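Local coordinates for flagellar hook-associated protein (PDB 4UT1), which probably serves as a structural component of the bacterial flagellum, at the junction between the hook and the filament, at residues 489-500 against 511-522; 521-532 against 543-554. All coordinates share one frame; numbering follows the deposited sequence.

Interaction 1 of 2, residues 489-500 against 511-522; sequences KTLSGFPVGTTV and NITSATTPVPYD. With EDO (1,2-ethanediol), chain I.
Ile512 enters a pocket formed by residues 494-500, its two branches meeting different kinds of neighbour. CB lies against the backbone of the Pro495-Thr498 type II turn, beside Thr498 O. CG2, anti to the backbone N, turns to the start of that turn and meets Pro495 O at 3.3 Å. CG1, on the other branch, runs alongside Thr498, near its O and OG1, and touches Val500 CG2 at 3.7 Å; CD1 at the tip reaches Phe494 CB and that same methyl. A beta-branched, four-carbon side chain suits this place because its two arms cover both the turn and the apolar centre. The backbone holds it there: Ile512 N donates to Thr498 O (2.8 Å), and Gly497 N to Ile512 O.

Val500 CG2 also lies over one face of the Phe494 ring, toward its rim, 3.5 Å above the plane, while Val519 CG2 approaches Phe494 CE1 to 3.4 Å. At the ring's edge, in its plane, lie Leu491 O and a water that accepts from Phe494 N. Leu491 and Val519 form an antiparallel hydrogen-bonded pair, Leu491 N to Val519 O measuring 2.7 Å. On the more exposed face Thr499 and Asn511, a non-hydrogen-bonded pair, lie side by side, which lets hydroxyl and amide bond directly: Thr499 OG1 donates to Asn511 OD1 (2.7 Å) in the carbonyl plane and also bonds Thr534.

Strand 490-492 lies between 480-485 and the edge strand 519-520, whereas 498-502 belongs to a second sheet, between 508-511 and 527-533. Phe494, in the connection, reaches Leu482 of the first sheet and Ile531 of the second.

Interaction 2 of 2, residues 521-532 against 543-554; sequences YDPSKGASMTIS and MNGVSVSLSGTP. With EDO (1,2-ethanediol), chain I.
Leu550 lays its CD2 methyl over one face of the Tyr521 ring, 3.8 Å from the centroid and 17° off the normal, a CH-pi contact. Leucine suits the site because CG, anti to the backbone N (chi1 -179°), carries the branched end across the flat ring at about a right angle. At the ring's edge Tyr521 OH donates to Gly552 O (2.8 Å), which fixes the phenol's direction, and Pro554 CD packs near CE2. Pro523 CB touches Thr553 OG1 at 3.4 Å, and a water links Pro523 O to Gly552 N.

Next to this cluster the strands pair through Ala527-Leu550, Met529-Val548 and Ile531-Val546, whose side chains share the buried face; Ile531 CG2 meets Met543 SD at 3.7 Å. The other face is polar: Ser528 OG bonds Ser549 OG (3.0 Å) and Thr530 OG1 bonds Ser547 OG (2.9 Å), short hydroxyls that can meet across non-hydrogen-bonded pairs.

Further out, Asp522 shapes the turn leading into the strand. Its OD1 accepts from Ser524 N, an Asx turn, and from Ser524 OG, both from the same side of the carboxylate plane, while Asp522 O takes the N-H groups of Lys525 and Gly526. Gly526 has a positive phi, and its CA sits close to Leu550 O, a place suited to a residue without a side chain. At the far end Gly545 and Val546 both face Ile531, forming a G1 beta bulge. Strand 527-533, between 498-502 and 546-551, belongs to an amphipathic antiparallel sheet whose apolar face meets Phe560 and Ile562 of strand 559-564, consistent with beta-sandwich packing in the D3 domain.

Interactions 1 and 2 follow each other along the chain and share Tyr521 and Asp522, where strand 519-520 of one sheet gives way to strand 527-533 of the other. They also meet directly, since strands 498-502 and 527-533 are neighbours and Thr499 N probably bonds Ser532 O. Interaction 2 is the more buried, built round a regular strand pair of one sheet, with loop residues at one end and a bulge at the other. Interaction 1 has more exposed residues and relies on turns, short bridges and a water around a small apolar centre. Hydroxyl pairs mark the polar face of interaction 2; in interaction 1 a hydroxyl meets an amide. An ethanediol, probably from the crystallisation liquor, touches both.

Interaction 1 of 2, residues 489-500 against 511-522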
loop_
_atom_site.group_PDB
_atom_site.type_symbol
_atom_site.label_atom_id
_atom_site.label_comp_id
_atom_site.label_asym_id
_atom_site.label_seq_id
_atom_site.Cartn_x
_atom_site.Cartn_y
_atom_site.Cartn_z
ATOM N N LYS A 489 40.539 -31.836 -14.218
ATOM C CA LYS A 489 39.852 -31.154 -13.118
ATOM C C LYS A 489 38.615 -30.412 -13.620
ATOM O O LYS A 489 38.490 -29.206 -13.449
ATOM C CB LYS A 489 40.793 -30.185 -12.395
ATOM C CG LYS A 489 42.017 -30.882 -11.813
ATOM C CD LYS A 489 43.009 -29.879 -11.267
ATOM C CE LYS A 489 42.502 -29.235 -9.999
ATOM N NZ LYS A 489 43.531 -28.319 -9.435
ATOM N N THR A 490 37.713 -31.156 -14.243
ATOM C CA THR A 490 36.491 -30.581 -14.791
ATOM C C THR A 490 35.298 -31.482 -14.515
ATOM O O THR A 490 35.437 -32.687 -14.311
ATOM C CB THR A 490 36.607 -30.348 -16.321
ATOM O OG1 THR A 490 37.015 -31.567 -16.961
ATOM C CG2 THR A 490 37.629 -29.278 -16.605
ATOM N N LEU A 491 34.120 -30.877 -14.482
ATOM C CA LEU A 491 32.893 -31.645 -14.481
ATOM C C LEU A 491 32.290 -31.669 -15.881
ATOM O O LEU A 491 32.441 -30.721 -16.647
ATOM C CB LEU A 491 31.897 -31.049 -13.479
ATOM C CG LEU A 491 32.369 -30.989 -12.024
ATOM C CD1 LEU A 491 31.557 -29.959 -11.271
ATOM C CD2 LEU A 491 32.251 -32.372 -11.353
ATOM N N SER A 492 31.603 -32.754 -16.205
ATOM C CA SER A 492 30.785 -32.806 -17.409
ATOM C C SER A 492 29.487 -33.548 -17.116
ATOM O O SER A 492 29.267 -34.034 -15.995
ATOM C CB SER A 492 31.544 -33.465 -18.571
ATOM O OG SER A 492 31.836 -34.823 -18.301
ATOM N N GLY A 493 28.616 -33.614 -18.114
ATOM C CA GLY A 493 27.343 -34.289 -17.970
ATOM C C GLY A 493 26.195 -33.323 -17.759
ATOM O O GLY A 493 25.095 -33.746 -17.411
ATOM N N PHE A 494 26.446 -32.030 -17.948
ATOM C CA PHE A 494 25.385 -31.031 -17.818
ATOM C C PHE A 494 24.415 -31.178 -18.985
ATOM O O PHE A 494 24.774 -31.724 -20.031
ATOM C CB PHE A 494 25.962 -29.612 -17.760
ATOM C CG PHE A 494 26.856 -29.361 -16.570
ATOM C CD1 PHE A 494 28.219 -29.626 -16.638
ATOM C CD2 PHE A 494 26.328 -28.875 -15.376
ATOM C CE1 PHE A 494 29.047 -29.400 -15.539
ATOM C CE2 PHE A 494 27.145 -28.638 -14.278
ATOM C CZ PHE A 494 28.511 -28.906 -14.359
ATOM N N PRO A 495 23.168 -30.706 -18.810
ATOM C CA PRO A 495 22.182 -30.764 -19.894
ATOM C C PRO A 495 22.547 -29.835 -21.054
ATOM O O PRO A 495 22.993 -28.703 -20.818
ATOM C CB PRO A 495 20.878 -30.299 -19.216
ATOM C CG PRO A 495 21.136 -30.399 -17.734
ATOM C CD PRO A 495 22.602 -30.145 -17.572
ATOM N N VAL A 496 22.368 -30.304 -22.285
ATOM C CA VAL A 496 22.678 -29.472 -23.453
ATOM C C VAL A 496 21.723 -28.299 -23.450
ATOM O O VAL A 496 20.588 -28.413 -22.971
ATOM C CB VAL A 496 22.561 -30.234 -24.785
ATOM C CG1 VAL A 496 23.491 -31.431 -24.798
ATOM C CG2 VAL A 496 21.119 -30.655 -25.041
ATOM N N GLY A 497 22.195 -27.159 -23.940
ATOM C CA GLY A 497 21.368 -25.975 -24.023
ATOM C C GLY A 497 21.234 -25.237 -22.713
ATOM O O GLY A 497 20.382 -24.367 -22.566
ATOM N N THR A 498 22.070 -25.581 -21.738
ATOM C CA THR A 498 22.089 -24.811 -20.517
ATOM C C THR A 498 23.363 -24.003 -20.443
ATOM O O THR A 498 24.347 -24.275 -21.145
ATOM C CB THR A 498 21.971 -25.697 -19.257
ATOM O OG1 THR A 498 23.136 -26.520 -19.125
ATOM C CG2 THR A 498 20.743 -26.596 -19.344
ATOM N N THR A 499 23.330 -22.998 -19.586
ATOM C CA THR A 499 24.507 -22.206 -19.282
ATOM C C THR A 499 24.819 -22.381 -17.807
ATOM O O THR A 499 23.941 -22.215 -16.959
ATOM C CB THR A 499 24.293 -20.721 -19.625
ATOM O OG1 THR A 499 24.229 -20.571 -21.047
ATOM C CG2 THR A 499 25.433 -19.872 -19.082
ATOM N N VAL A 500 26.055 -22.759 -17.499
ATOM C CA VAL A 500 26.473 -22.937 -16.119
ATOM C C VAL A 500 27.236 -21.694 -15.646
ATOM O O VAL A 500 28.217 -21.265 -16.268
ATOM C CB VAL A 500 27.354 -24.212 -15.940
ATOM C CG1 VAL A 500 27.820 -24.345 -14.515
ATOM C CG2 VAL A 500 26.588 -25.462 -16.365
ATOM N N ASN A 511 28.657 -21.994 -21.664
ATOM C CA ASN A 511 27.572 -22.575 -22.444
ATOM C C ASN A 511 27.809 -24.065 -22.687
ATOM O O ASN A 511 28.809 -24.460 -23.275
ATOM C CB ASN A 511 27.406 -21.831 -23.779
ATOM C CG ASN A 511 27.015 -20.362 -23.603
ATOM O OD1 ASN A 511 26.248 -20.006 -22.704
ATOM N ND2 ASN A 511 27.536 -19.504 -24.478
ATOM N N ILE A 512 26.877 -24.889 -22.230
ATOM C CA ILE A 512 26.961 -26.338 -22.388
ATOM C C ILE A 512 26.387 -26.754 -23.738
ATOM O O ILE A 512 25.214 -26.506 -24.004
ATOM C CB ILE A 512 26.189 -27.054 -21.252
ATOM C CG1 ILE A 512 26.707 -26.592 -19.886
ATOM C CG2 ILE A 512 26.254 -28.563 -21.423
ATOM C CD1 ILE A 512 28.143 -27.010 -19.588
ATOM N N THR A 513 27.193 -27.354 -24.613
ATOM C CA THR A 513 26.653 -27.698 -25.919
ATOM C C THR A 513 26.618 -29.205 -26.145
ATOM O O THR A 513 26.072 -29.670 -27.146
ATOM C CB THR A 513 27.428 -26.996 -27.071
ATOM O OG1 THR A 513 28.838 -27.167 -26.890
ATOM C CG2 THR A 513 27.092 -25.505 -27.102
ATOM N N SER A 514 27.176 -29.974 -25.214
ATOM C CA SER A 514 26.975 -31.419 -25.240
ATOM C C SER A 514 27.235 -32.033 -23.874
ATOM O O SER A 514 27.653 -31.344 -22.944
ATOM C CB SER A 514 27.870 -32.080 -26.285
ATOM O OG SER A 514 29.062 -32.553 -25.703
ATOM N N ALA A 515 26.999 -33.337 -23.763
ATOM C CA ALA A 515 27.141 -34.012 -22.484
ATOM C C ALA A 515 28.589 -34.000 -22.020
ATOM O O ALA A 515 28.869 -34.256 -20.851
ATOM C CB ALA A 515 26.621 -35.443 -22.574
ATOM N N THR A 516 29.513 -33.679 -22.926
ATOM C CA THR A 516 30.924 -33.687 -22.562
ATOM C C THR A 516 31.537 -32.298 -22.379
ATOM O O THR A 516 32.710 -32.187 -22.029
ATOM C CB THR A 516 31.768 -34.457 -23.605
ATOM O OG1 THR A 516 31.617 -33.842 -24.887
ATOM C CG2 THR A 516 31.313 -35.896 -23.691
ATOM N N THR A 517 30.754 -31.241 -22.587
ATOM C CA THR A 517 31.245 -29.890 -22.329
ATOM C C THR A 517 31.739 -29.776 -20.901
ATOM O O THR A 517 30.993 -30.062 -19.964
ATOM C CB THR A 517 30.158 -28.815 -22.549
ATOM O OG1 THR A 517 29.657 -28.910 -23.884
ATOM C CG2 THR A 517 30.737 -27.429 -22.294
ATOM N N PRO A 518 33.003 -29.368 -20.725
ATOM C CA PRO A 518 33.552 -29.361 -19.363
ATOM C C PRO A 518 33.395 -28.039 -18.630
ATOM O O PRO A 518 33.498 -26.965 -19.221
ATOM C CB PRO A 518 35.034 -29.673 -19.597
ATOM C CG PRO A 518 35.312 -29.038 -20.939
ATOM C CD PRO A 518 34.058 -29.242 -21.752
ATOM N N VAL A 519 33.127 -28.134 -17.329
ATOM C CA VAL A 519 33.148 -26.991 -16.444
ATOM C C VAL A 519 34.309 -27.145 -15.471
ATOM O O VAL A 519 34.438 -28.192 -14.840
ATOM C CB VAL A 519 31.827 -26.865 -15.662
ATOM C CG1 VAL A 519 31.909 -25.745 -14.646
ATOM C CG2 VAL A 519 30.673 -26.647 -16.626
ATOM N N PRO A 520 35.137 -26.100 -15.318
ATOM C CA PRO A 520 36.293 -26.214 -14.419
ATOM C C PRO A 520 35.867 -26.354 -12.970
ATOM O O PRO A 520 34.931 -25.679 -12.546
ATOM C CB PRO A 520 37.045 -24.890 -14.622
ATOM C CG PRO A 520 36.425 -24.252 -15.847
ATOM C CD PRO A 520 35.018 -24.751 -15.894
ATOM N N TYR A 521 36.547 -27.225 -12.230
ATOM C CA TYR A 521 36.303 -27.361 -10.799
ATOM C C TYR A 521 37.625 -27.400 -10.057
ATOM O O TYR A 521 38.501 -28.228 -10.359
ATOM C CB TYR A 521 35.489 -28.611 -10.474
ATOM C CG TYR A 521 35.299 -28.747 -8.980
ATOM C CD1 TYR A 521 34.386 -27.944 -8.305
ATOM C CD2 TYR A 521 36.068 -29.636 -8.240
ATOM C CE1 TYR A 521 34.225 -28.038 -6.935
ATOM C CE2 TYR A 521 35.914 -29.740 -6.870
ATOM C CZ TYR A 521 35.000 -28.945 -6.222
ATOM O OH TYR A 521 34.855 -29.049 -4.861
ATOM N N ASP A 522 37.768 -26.474 -9.116
ATOM C CA ASP A 522 38.959 -26.352 -8.286
ATOM C C ASP A 522 38.645 -26.813 -6.860
ATOM O O ASP A 522 37.966 -26.110 -6.111
ATOM C CB ASP A 522 39.450 -24.901 -8.296
ATOM C CG ASP A 522 40.802 -24.720 -7.621
ATOM O OD1 ASP A 522 41.234 -25.602 -6.854
ATOM O OD2 ASP A 522 41.434 -23.669 -7.856
HETATM C C1 EDO I . 37.021 -22.784 -10.151
HETATM O O1 EDO I . 36.384 -23.465 -11.237
HETATM C C2 EDO I . 36.181 -22.998 -8.898
HETATM O O2 EDO I . 36.034 -24.401 -8.628
HETATM O O HOH W 1 28.523 -31.184 -19.865
#

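Interaction 2 of 2, residues 521-532 against 543-554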
loop_
_atom_site.group_PDB
_atom_site.type_symbol
_atom_site.label_atom_id
_atom_site.label_comp_id
_atom_site.label_asym_id
_atom_site.label_seq_id
_atom_site.Cartn_x
_atom_site.Cartn_y
_atom_site.Cartn_z
ATOM N N TYR A 521 36.547 -27.225 -12.230
ATOM C CA TYR A 521 36.303 -27.361 -10.799
ATOM C C TYR A 521 37.625 -27.400 -10.057
ATOM O O TYR A 521 38.501 -28.228 -10.359
ATOM C CB TYR A 521 35.489 -28.611 -10.474
ATOM C CG TYR A 521 35.299 -28.747 -8.980
ATOM C CD1 TYR A 521 34.386 -27.944 -8.305
ATOM C CD2 TYR A 521 36.068 -29.636 -8.240
ATOM C CE1 TYR A 521 34.225 -28.038 -6.935
ATOM C CE2 TYR A 521 35.914 -29.740 -6.870
ATOM C CZ TYR A 521 35.000 -28.945 -6.222
ATOM O OH TYR A 521 34.855 -29.049 -4.861
ATOM N N ASP A 522 37.768 -26.474 -9.116
ATOM C CA ASP A 522 38.959 -26.352 -8.286
ATOM C C ASP A 522 38.645 -26.813 -6.860
ATOM O O ASP A 522 37.966 -26.110 -6.111
ATOM C CB ASP A 522 39.450 -24.901 -8.296
ATOM C CG ASP A 522 40.802 -24.720 -7.621
ATOM O OD1 ASP A 522 41.234 -25.602 -6.854
ATOM O OD2 ASP A 522 41.434 -23.669 -7.856
ATOM N N PRO A 523 39.142 -28.003 -6.485
ATOM C CA PRO A 523 38.884 -28.565 -5.153
ATOM C C PRO A 523 39.352 -27.662 -4.019
ATOM O O PRO A 523 38.858 -27.790 -2.894
ATOM C CB PRO A 523 39.679 -29.878 -5.164
ATOM C CG PRO A 523 39.800 -30.235 -6.634
ATOM C CD PRO A 523 39.962 -28.899 -7.320
ATOM N N SER A 524 40.288 -26.764 -4.303
ATOM C CA SER A 524 40.803 -25.879 -3.270
ATOM C C SER A 524 39.793 -24.784 -2.982
ATOM O O SER A 524 39.824 -24.154 -1.924
ATOM C CB SER A 524 42.150 -25.268 -3.679
ATOM O OG SER A 524 42.011 -24.302 -4.706
ATOM N N LYS A 525 38.878 -24.577 -3.921
ATOM C CA LYS A 525 37.935 -23.474 -3.827
ATOM C C LYS A 525 36.483 -23.947 -3.743
ATOM O O LYS A 525 35.623 -23.244 -3.205
ATOM C CB LYS A 525 38.104 -22.539 -5.034
ATOM C CG LYS A 525 39.485 -21.917 -5.168
ATOM C CD LYS A 525 39.632 -21.169 -6.500
ATOM C CE LYS A 525 40.985 -20.466 -6.611
ATOM N NZ LYS A 525 41.189 -19.852 -7.957
ATOM N N GLY A 526 36.206 -25.125 -4.289
ATOM C CA GLY A 526 34.832 -25.575 -4.448
ATOM C C GLY A 526 34.137 -24.717 -5.498
ATOM O O GLY A 526 34.759 -23.834 -6.096
ATOM N N ALA A 527 32.853 -24.964 -5.732
ATOM C CA ALA A 527 32.122 -24.200 -6.739
ATOM C C ALA A 527 30.645 -24.082 -6.404
ATOM O O ALA A 527 29.993 -25.082 -6.101
ATOM C CB ALA A 527 32.290 -24.829 -8.105
ATOM N N SER A 528 30.125 -22.856 -6.456
ATOM C CA SER A 528 28.685 -22.632 -6.364
ATOM C C SER A 528 28.140 -22.395 -7.761
ATOM O O SER A 528 28.457 -21.400 -8.398
ATOM C CB SER A 528 28.356 -21.452 -5.447
ATOM O OG SER A 528 28.633 -21.779 -4.096
ATOM N N MET A 529 27.324 -23.323 -8.241
ATOM C CA MET A 529 26.906 -23.297 -9.635
ATOM C C MET A 529 25.418 -23.063 -9.830
ATOM O O MET A 529 24.589 -23.552 -9.062
ATOM C CB MET A 529 27.300 -24.605 -10.312
ATOM C CG MET A 529 28.785 -24.727 -10.553
ATOM S SD MET A 529 29.232 -26.390 -11.056
ATOM C CE MET A 529 29.033 -27.270 -9.504
ATOM N N THR A 530 25.084 -22.305 -10.868
ATOM C CA THR A 530 23.694 -22.167 -11.275
ATOM C C THR A 530 23.538 -22.671 -12.700
ATOM O O THR A 530 24.326 -22.331 -13.589
ATOM C CB THR A 530 23.214 -20.719 -11.162
ATOM O OG1 THR A 530 23.181 -20.348 -9.779
ATOM C CG2 THR A 530 21.816 -20.580 -11.743
ATOM N N ILE A 531 22.541 -23.519 -12.915
ATOM C CA ILE A 531 22.278 -24.049 -14.242
ATOM C C ILE A 531 21.035 -23.378 -14.832
ATOM O O ILE A 531 19.927 -23.563 -14.343
ATOM C CB ILE A 531 22.103 -25.571 -14.206
ATOM C CG1 ILE A 531 23.359 -26.222 -13.617
ATOM C CG2 ILE A 531 21.821 -26.125 -15.601
ATOM C CD1 ILE A 531 23.174 -27.678 -13.219
ATOM N N SER A 532 21.237 -22.589 -15.884
ATOM C CA SER A 532 20.137 -21.856 -16.515
ATOM C C SER A 532 19.995 -22.268 -17.976
ATOM O O SER A 532 20.971 -22.679 -18.623
ATOM C CB SER A 532 20.362 -20.345 -16.435
ATOM O OG SER A 532 20.907 -19.942 -15.190
ATOM N N MET A 543 16.614 -27.653 -18.442
ATOM C CA MET A 543 16.861 -27.323 -17.039
ATOM C C MET A 543 17.086 -25.832 -16.883
ATOM O O MET A 543 17.815 -25.219 -17.663
ATOM C CB MET A 543 18.072 -28.093 -16.490
ATOM C CG MET A 543 18.452 -27.686 -15.061
ATOM S SD MET A 543 19.678 -28.756 -14.256
ATOM C CE MET A 543 18.825 -30.328 -14.307
ATOM N N ASN A 544 16.433 -25.248 -15.887
ATOM C CA ASN A 544 16.523 -23.820 -15.645
ATOM C C ASN A 544 16.325 -23.514 -14.166
ATOM O O ASN A 544 15.561 -24.200 -13.486
ATOM C CB ASN A 544 15.482 -23.092 -16.509
ATOM C CG ASN A 544 15.631 -21.589 -16.476
ATOM O OD1 ASN A 544 16.672 -21.039 -16.854
ATOM N ND2 ASN A 544 14.564 -20.906 -16.065
ATOM N N GLY A 545 17.037 -22.509 -13.660
ATOM C CA GLY A 545 16.869 -22.057 -12.290
ATOM C C GLY A 545 17.284 -23.030 -11.200
ATOM O O GLY A 545 16.742 -23.001 -10.094
ATOM N N VAL A 546 18.257 -23.880 -11.507
ATOM C CA VAL A 546 18.774 -24.862 -10.560
ATOM C C VAL A 546 20.147 -24.447 -10.051
ATOM O O VAL A 546 21.030 -24.107 -10.839
ATOM C CB VAL A 546 18.862 -26.252 -11.189
ATOM C CG1 VAL A 546 19.518 -27.256 -10.209
ATOM C CG2 VAL A 546 17.470 -26.729 -11.586
ATOM N N SER A 547 20.309 -24.442 -8.729
ATOM C CA SER A 547 21.594 -24.109 -8.119
ATOM C C SER A 547 22.107 -25.256 -7.268
ATOM O O SER A 547 21.354 -25.860 -6.499
ATOM C CB SER A 547 21.496 -22.846 -7.266
ATOM O OG SER A 547 21.300 -21.692 -8.074
ATOM N N VAL A 548 23.398 -25.543 -7.399
ATOM C CA VAL A 548 24.061 -26.516 -6.524
ATOM C C VAL A 548 25.465 -26.045 -6.154
ATOM O O VAL A 548 26.097 -25.301 -6.913
ATOM C CB VAL A 548 24.161 -27.919 -7.175
ATOM C CG1 VAL A 548 22.792 -28.536 -7.321
ATOM C CG2 VAL A 548 24.870 -27.853 -8.546
ATOM N N SER A 549 25.952 -26.486 -4.994
ATOM C CA SER A 549 27.321 -26.188 -4.579
ATOM C C SER A 549 28.098 -27.477 -4.368
ATOM O O SER A 549 27.589 -28.411 -3.763
ATOM C CB SER A 549 27.348 -25.357 -3.292
ATOM O OG SER A 549 26.777 -24.081 -3.510
ATOM N N LEU A 550 29.323 -27.508 -4.877
ATOM C CA LEU A 550 30.228 -28.642 -4.684
ATOM C C LEU A 550 31.483 -28.192 -3.945
ATOM O O LEU A 550 32.058 -27.151 -4.254
ATOM C CB LEU A 550 30.600 -29.266 -6.027
ATOM C CG LEU A 550 31.531 -30.485 -6.046
ATOM C CD1 LEU A 550 30.873 -31.697 -5.385
ATOM C CD2 LEU A 550 31.935 -30.782 -7.483
ATOM N N SER A 551 31.899 -28.970 -2.955
ATOM C CA SER A 551 33.158 -28.702 -2.282
ATOM C C SER A 551 33.887 -30.029 -2.143
ATOM O O SER A 551 33.342 -31.074 -2.484
ATOM C CB SER A 551 32.936 -28.045 -0.920
ATOM O OG SER A 551 32.293 -28.936 -0.037
ATOM N N GLY A 552 35.118 -29.987 -1.653
ATOM C CA GLY A 552 35.897 -31.203 -1.503
ATOM C C GLY A 552 36.555 -31.676 -2.789
ATOM O O GLY A 552 36.515 -30.995 -3.825
ATOM N N THR A 553 37.152 -32.864 -2.718
ATOM C CA THR A 553 37.914 -33.410 -3.835
ATOM C C THR A 553 37.323 -34.721 -4.336
ATOM O O THR A 553 37.603 -35.790 -3.772
ATOM C CB THR A 553 39.379 -33.640 -3.430
ATOM O OG1 THR A 553 39.932 -32.411 -2.938
ATOM C CG2 THR A 553 40.205 -34.131 -4.616
ATOM N N PRO A 554 36.509 -34.655 -5.404
ATOM C CA PRO A 554 36.002 -35.906 -5.972
ATOM C C PRO A 554 37.162 -36.729 -6.541
ATOM O O PRO A 554 38.151 -36.142 -6.975
ATOM C CB PRO A 554 35.062 -35.442 -7.093
ATOM C CG PRO A 554 34.899 -33.933 -6.909
ATOM C CD PRO A 554 36.154 -33.486 -6.233
HETATM C C1 EDO I . 37.021 -22.784 -10.151
HETATM O O1 EDO I . 36.384 -23.465 -11.237
HETATM C C2 EDO I . 36.181 -22.998 -8.898
HETATM O O2 EDO I . 36.034 -24.401 -8.628
HETATM O O HOH W 2 36.255 -27.384 -1.528
#